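Local coordinates for protein heat shock protease HtrA (Thermotoga maritima, PDB 1L1J) that probably cleaves proteins as an ATP-independent heat-shock serine endopeptidase, this chain being largely its trypsin-like protease domain, at residues A16-K24 with R52-I62. Sequence-based numbering, arbitrary orientation.
Sequences AVVKIDVVK and RQVASLGSGFI
Strands 17-23 and 56-62 run antiparallel, their axes 4.5 Å apart at closest and their directions 146° apart; Val18 N to Gly60 O (3.0 Å) is sound, but its return bond and both bonds between Ile20 and Gly58 are weak. A classic beta bulge interrupts the ladder: Ala55 and Ser56 both face Val22, whose O takes a bond from Ala55 N and a weak one from Ser56 N. Beyond it, Lys24 N bonds Gln53 O (3.1 Å).

On one face, the extended Lys19 chain crosses Leu57 obliquely, CE 3.8 Å from CD1, and its NZ makes a long salt bridge along its own strand with Asp21 OD2. On that face too, Ser59 OG accepts a hydrogen bond from Asn139 N, and its side chain lies about 5 Å from that of Asn182, a predicted substrate-binding residue. On the other, with CG1 anti to the carbonyl carbon (chi1 -59°) and the chain extended beyond it, Ile20 brings CD1 3.5 Å from Ser59 O, beside side-chain-less Gly60; farther along, the Val18 and Ile62 side chains cross at about a right angle.

Both strands lie inside an antiparallel sheet of the trypsin-like fold: 83-85 flanks strand 17-23, 68-72 flanks the other strand, which as a whole spans 54-64, and Ile20 packs against Val75 and Val76 of helix 73-76, which carries the predicted catalytic His74.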
loop_
_atom_site.group_PDB
_atom_site.type_symbol
_atom_site.label_atom_id
_atom_site.label_comp_id
_atom_site.label_asym_id
_atom_site.label_seq_id
_atom_site.Cartn_x
_atom_site.Cartn_y
_atom_site.Cartn_z
ATOM N N ALA A 16 5.051 -6.790 8.898
ATOM C CA ALA A 16 5.857 -5.832 8.140
ATOM C C ALA A 16 4.977 -4.815 7.404
ATOM O O ALA A 16 5.490 -3.911 6.720
ATOM C CB ALA A 16 6.751 -6.571 7.142
ATOM N N VAL A 17 3.654 -4.962 7.546
ATOM C CA VAL A 17 2.700 -4.056 6.893
ATOM C C VAL A 17 2.305 -2.952 7.875
ATOM O O VAL A 17 1.732 -3.222 8.920
ATOM C CB VAL A 17 1.445 -4.820 6.429
ATOM C CG1 VAL A 17 0.625 -3.946 5.504
ATOM C CG2 VAL A 17 1.850 -6.108 5.727
ATOM N N VAL A 18 2.604 -1.708 7.522
ATOM C CA VAL A 18 2.344 -0.583 8.408
ATOM C C VAL A 18 1.212 0.340 8.012
ATOM O O VAL A 18 0.661 0.247 6.923
ATOM C CB VAL A 18 3.597 0.306 8.547
ATOM C CG1 VAL A 18 4.822 -0.538 8.810
ATOM C CG2 VAL A 18 3.780 1.130 7.284
ATOM N N LYS A 19 0.903 1.251 8.929
ATOM C CA LYS A 19 -0.132 2.267 8.776
ATOM C C LYS A 19 0.581 3.593 8.471
ATOM O O LYS A 19 1.753 3.761 8.803
ATOM C CB LYS A 19 -0.918 2.391 10.092
ATOM C CG LYS A 19 -1.687 3.699 10.273
ATOM C CD LYS A 19 -2.146 3.884 11.718
ATOM C CE LYS A 19 -2.809 5.258 11.922
ATOM N NZ LYS A 19 -3.085 5.586 13.359
ATOM N N ILE A 20 -0.111 4.532 7.841
ATOM C CA ILE A 20 0.505 5.811 7.537
ATOM C C ILE A 20 -0.504 6.946 7.687
ATOM O O ILE A 20 -1.349 7.172 6.815
ATOM C CB ILE A 20 1.099 5.812 6.112
ATOM C CG1 ILE A 20 2.149 4.705 6.000
ATOM C CG2 ILE A 20 1.732 7.162 5.813
ATOM C CD1 ILE A 20 2.823 4.623 4.667
ATOM N N ASP A 21 -0.415 7.645 8.817
ATOM C CA ASP A 21 -1.308 8.757 9.118
ATOM C C ASP A 21 -0.551 10.077 9.075
ATOM O O ASP A 21 0.529 10.205 9.647
ATOM C CB ASP A 21 -1.988 8.552 10.489
ATOM C CG ASP A 21 -1.017 8.094 11.585
ATOM O OD1 ASP A 21 -0.240 7.141 11.354
ATOM O OD2 ASP A 21 -1.046 8.672 12.696
ATOM N N VAL A 22 -1.134 11.046 8.374
ATOM C CA VAL A 22 -0.550 12.372 8.194
ATOM C C VAL A 22 -1.519 13.459 8.669
ATOM O O VAL A 22 -2.599 13.628 8.096
ATOM C CB VAL A 22 -0.220 12.596 6.697
ATOM C CG1 VAL A 22 0.281 14.018 6.462
ATOM C CG2 VAL A 22 0.810 11.575 6.250
ATOM N N VAL A 23 -1.126 14.196 9.710
ATOM C CA VAL A 23 -1.972 15.256 10.266
ATOM C C VAL A 23 -2.219 16.406 9.282
ATOM O O VAL A 23 -1.463 16.590 8.322
ATOM C CB VAL A 23 -1.363 15.829 11.571
ATOM C CG1 VAL A 23 -2.261 16.929 12.135
ATOM C CG2 VAL A 23 -1.196 14.718 12.593
ATOM N N LYS A 24 -3.278 17.178 9.518
ATOM C CA LYS A 24 -3.595 18.287 8.631
ATOM C C LYS A 24 -2.838 19.565 8.992
ATOM O O LYS A 24 -2.157 19.628 10.021
ATOM C CB LYS A 24 -5.099 18.566 8.627
ATOM C CG LYS A 24 -5.536 19.406 7.441
ATOM C CD LYS A 24 -6.956 19.889 7.603
ATOM C CE LYS A 24 -7.106 20.769 8.854
ATOM N NZ LYS A 24 -6.326 22.047 8.801
ATOM N N ARG A 52 -10.987 16.688 10.525
ATOM C CA ARG A 52 -10.205 17.837 10.955
ATOM C C ARG A 52 -8.732 17.468 11.192
ATOM O O ARG A 52 -7.836 18.118 10.655
ATOM C CB ARG A 52 -10.823 18.439 12.227
ATOM C CG ARG A 52 -11.240 19.915 12.096
ATOM C CD ARG A 52 -12.111 20.363 13.278
ATOM N NE ARG A 52 -11.668 21.619 13.895
ATOM C CZ ARG A 52 -11.966 22.844 13.456
ATOM N NH1 ARG A 52 -12.724 23.011 12.379
ATOM N NH2 ARG A 52 -11.507 23.910 14.108
ATOM N N GLN A 53 -8.487 16.404 11.955
ATOM C CA GLN A 53 -7.123 15.989 12.279
ATOM C C GLN A 53 -6.295 15.223 11.239
ATOM O O GLN A 53 -5.071 15.355 11.216
ATOM C CB GLN A 53 -7.125 15.176 13.579
ATOM C CG GLN A 53 -7.667 15.931 14.795
ATOM C CD GLN A 53 -7.444 15.184 16.107
ATOM O OE1 GLN A 53 -6.313 15.066 16.588
ATOM N NE2 GLN A 53 -8.524 14.674 16.687
ATOM N N VAL A 54 -6.936 14.432 10.383
ATOM C CA VAL A 54 -6.192 13.631 9.408
ATOM C C VAL A 54 -6.215 14.129 7.966
ATOM O O VAL A 54 -7.217 14.648 7.481
ATOM C CB VAL A 54 -6.665 12.154 9.432
ATOM C CG1 VAL A 54 -5.783 11.302 8.530
ATOM C CG2 VAL A 54 -6.613 11.619 10.850
ATOM N N ALA A 55 -5.091 13.953 7.284
ATOM C CA ALA A 55 -4.964 14.390 5.907
ATOM C C ALA A 55 -4.941 13.180 4.992
ATOM O O ALA A 55 -5.455 13.216 3.872
ATOM C CB ALA A 55 -3.687 15.205 5.742
ATOM N N SER A 56 -4.333 12.107 5.488
ATOM C CA SER A 56 -4.236 10.857 4.748
ATOM C C SER A 56 -3.961 9.657 5.641
ATOM O O SER A 56 -3.135 9.706 6.561
ATOM C CB SER A 56 -3.151 10.945 3.681
ATOM O OG SER A 56 -3.732 11.088 2.398
ATOM N N LEU A 57 -4.675 8.578 5.351
ATOM C CA LEU A 57 -4.544 7.324 6.073
ATOM C C LEU A 57 -4.331 6.270 5.004
ATOM O O LEU A 57 -5.056 6.233 4.008
ATOM C CB LEU A 57 -5.827 7.039 6.855
ATOM C CG LEU A 57 -5.908 5.740 7.644
ATOM C CD1 LEU A 57 -4.752 5.630 8.629
ATOM C CD2 LEU A 57 -7.231 5.714 8.372
ATOM N N GLY A 58 -3.327 5.429 5.193
ATOM C CA GLY A 58 -3.064 4.401 4.208
ATOM C C GLY A 58 -2.272 3.245 4.768
ATOM O O GLY A 58 -2.354 2.931 5.961
ATOM N N SER A 59 -1.507 2.601 3.896
ATOM C CA SER A 59 -0.689 1.478 4.309
ATOM C C SER A 59 0.642 1.565 3.593
ATOM O O SER A 59 0.851 2.428 2.743
ATOM C CB SER A 59 -1.376 0.157 3.953
ATOM O OG SER A 59 -2.694 0.094 4.473
ATOM N N GLY A 60 1.544 0.663 3.938
ATOM C CA GLY A 60 2.834 0.651 3.294
ATOM C C GLY A 60 3.545 -0.565 3.815
ATOM O O GLY A 60 2.977 -1.312 4.608
ATOM N N PHE A 61 4.783 -0.775 3.393
ATOM C CA PHE A 61 5.497 -1.930 3.872
ATOM C C PHE A 61 7.008 -1.777 3.812
ATOM O O PHE A 61 7.568 -1.185 2.877
ATOM C CB PHE A 61 5.034 -3.180 3.111
ATOM C CG PHE A 61 5.176 -3.081 1.621
ATOM C CD1 PHE A 61 6.261 -3.646 0.977
ATOM C CD2 PHE A 61 4.212 -2.433 0.860
ATOM C CE1 PHE A 61 6.386 -3.564 -0.406
ATOM C CE2 PHE A 61 4.327 -2.345 -0.520
ATOM C CZ PHE A 61 5.415 -2.914 -1.156
ATOM N N ILE A 62 7.652 -2.314 4.845
ATOM C CA ILE A 62 9.095 -2.270 4.989
ATOM C C ILE A 62 9.695 -3.289 4.039
ATOM O O ILE A 62 9.367 -4.480 4.107
ATOM C CB ILE A 62 9.497 -2.604 6.448
ATOM C CG1 ILE A 62 8.769 -1.652 7.411
ATOM C CG2 ILE A 62 11.004 -2.496 6.610
ATOM C CD1 ILE A 62 8.671 -2.144 8.832
#